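Local coordinates for protein phosphonomutase (Burkholderia cenocepacia J2315, PDB 4MG4) that belongs to the phosphoenolpyruvate phosphomutase family of TIM-barrel proteins and is named a phosphonomutase, at residues Asn120-Phe125 and Asn158-Val163. Numbering follows the deposited sequence.
Sequences NLEDSF and NARTDV
Glu122 and Arg160 run side by side from neighbouring strands, and the carboxylate of Glu122 stacks over one face of the guanidinium with the two planes 18° apart. Both side chains leave the backbone with CG anti to N and stay extended, which keeps them abreast. No N-H of Arg160 points at Glu122 OE2, so the salt bridge between them is electrostatic, without a hydrogen bond. Asp162 instead takes the guanidinium edge: its OD1 offers the syn lone pair to Arg160 NE at 2.8 Å, almost in the guanidinium plane. The other oxygen, Asp162 OD2, receives Ser124 OG and lies 2.5 Å from Glu122 OE2.

These residues sit at, or just past, the C-terminal ends of strands 118-122 and 156-160, adjacent parallel staves of the closed eight-stranded barrel, joined through helix 134-150 in a beta-alpha-beta unit. Leu121 N bonds to Asn158 O at 3.1 Å and Arg160 N to Leu121 O at 2.8 Å, while the next link, Asp123 N to Arg160 O, is weak. Just past the strands, the buried Asp123 carboxylate grips the other loop with both oxygens: OD1 accepts Asp162 N at 2.9 Å, and OD2 accepts Thr161 OG1 as well as Tyr187 OH.

The contact is looser toward the partly exposed Asn120, on the same sheet face as Glu122 and Arg160, where a water, not a direct bond, links Asn120 ND2 to Arg160 NH1. Asn158 ND2, also bonded to Asn218, reaches Asn120 OD1 at 3.1 Å from above its carbonyl plane, the amides turned 64° apart.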
# COMPACT_ATOMS: atom_id res chain seq x y z
N ASN A 120 7.80 14.86 -11.78
CA ASN A 120 9.24 15.00 -11.61
C ASN A 120 9.92 14.21 -12.72
O ASN A 120 9.54 13.04 -12.99
CB ASN A 120 9.77 14.43 -10.32
CG ASN A 120 9.56 15.36 -9.13
OD1 ASN A 120 8.71 16.25 -9.15
ND2 ASN A 120 10.35 15.15 -8.08
N LEU A 121 10.90 14.86 -13.36
CA LEU A 121 11.67 14.22 -14.46
C LEU A 121 13.13 14.45 -14.14
O LEU A 121 13.56 15.59 -14.00
CB LEU A 121 11.30 14.86 -15.81
CG LEU A 121 11.96 14.32 -17.08
CD1 LEU A 121 11.61 12.86 -17.27
CD2 LEU A 121 11.46 15.15 -18.25
N GLU A 122 13.88 13.36 -14.02
CA GLU A 122 15.22 13.34 -13.49
C GLU A 122 16.27 13.17 -14.60
O GLU A 122 16.05 12.45 -15.59
CB GLU A 122 15.27 12.14 -12.53
CG GLU A 122 16.47 11.98 -11.68
CD GLU A 122 16.28 10.81 -10.69
OE1 GLU A 122 15.11 10.35 -10.56
OE2 GLU A 122 17.27 10.43 -10.00
N ASP A 123 17.46 13.74 -14.36
CA ASP A 123 18.50 13.86 -15.37
C ASP A 123 19.61 12.80 -15.28
O ASP A 123 20.70 13.02 -15.76
CB ASP A 123 19.06 15.29 -15.37
CG ASP A 123 19.83 15.66 -14.12
OD1 ASP A 123 19.89 14.87 -13.15
OD2 ASP A 123 20.33 16.81 -14.12
N SER A 124 19.30 11.66 -14.68
CA SER A 124 20.27 10.60 -14.54
C SER A 124 19.85 9.40 -15.40
O SER A 124 18.68 9.23 -15.79
CB SER A 124 20.41 10.19 -13.09
OG SER A 124 19.16 9.75 -12.61
N PHE A 125 20.87 8.64 -15.76
CA PHE A 125 20.66 7.34 -16.45
C PHE A 125 20.25 6.28 -15.46
O PHE A 125 20.90 6.11 -14.42
CB PHE A 125 21.93 6.86 -17.13
CG PHE A 125 22.33 7.62 -18.33
CD1 PHE A 125 21.67 7.42 -19.55
CD2 PHE A 125 23.41 8.48 -18.28
CE1 PHE A 125 22.06 8.15 -20.65
CE2 PHE A 125 23.81 9.20 -19.40
CZ PHE A 125 23.12 9.02 -20.58
N ASN A 158 8.66 19.47 -13.08
CA ASN A 158 9.64 19.73 -12.01
C ASN A 158 10.89 18.94 -12.42
O ASN A 158 10.91 17.74 -12.35
CB ASN A 158 9.09 19.25 -10.67
CG ASN A 158 9.85 19.78 -9.47
OD1 ASN A 158 10.34 20.91 -9.47
ND2 ASN A 158 9.86 19.00 -8.40
N ALA A 159 11.94 19.63 -12.90
CA ALA A 159 13.15 19.00 -13.40
C ALA A 159 14.07 18.72 -12.24
O ALA A 159 14.52 19.65 -11.56
CB ALA A 159 13.88 19.90 -14.44
N ARG A 160 14.29 17.44 -11.97
CA ARG A 160 15.17 16.99 -10.92
C ARG A 160 16.57 16.86 -11.47
O ARG A 160 16.79 16.27 -12.53
CB ARG A 160 14.71 15.61 -10.47
CG ARG A 160 15.65 15.02 -9.46
CD ARG A 160 15.10 13.75 -8.83
NE ARG A 160 16.16 13.04 -8.15
CZ ARG A 160 15.97 12.15 -7.16
NH1 ARG A 160 14.74 11.89 -6.70
NH2 ARG A 160 17.02 11.54 -6.60
N THR A 161 17.51 17.46 -10.78
CA THR A 161 18.93 17.29 -11.11
C THR A 161 19.62 16.55 -9.99
O THR A 161 19.38 16.84 -8.81
CB THR A 161 19.68 18.60 -11.45
OG1 THR A 161 21.00 18.25 -11.86
CG2 THR A 161 19.74 19.59 -10.33
N ASP A 162 20.43 15.56 -10.37
CA ASP A 162 21.13 14.76 -9.38
C ASP A 162 22.55 15.21 -9.06
O ASP A 162 23.29 14.45 -8.43
CB ASP A 162 21.08 13.31 -9.80
CG ASP A 162 19.73 12.68 -9.56
OD1 ASP A 162 18.91 13.17 -8.76
OD2 ASP A 162 19.47 11.63 -10.17
N VAL A 163 22.93 16.43 -9.43
CA VAL A 163 24.30 16.92 -9.18
C VAL A 163 24.70 16.71 -7.74
O VAL A 163 25.82 16.21 -7.46
CB VAL A 163 24.47 18.40 -9.58
CG1 VAL A 163 25.83 18.98 -9.13
CG2 VAL A 163 24.34 18.53 -11.07
O HOH W 1 12.08 12.75 -7.83
O HOH W 2 15.66 16.64 -15.39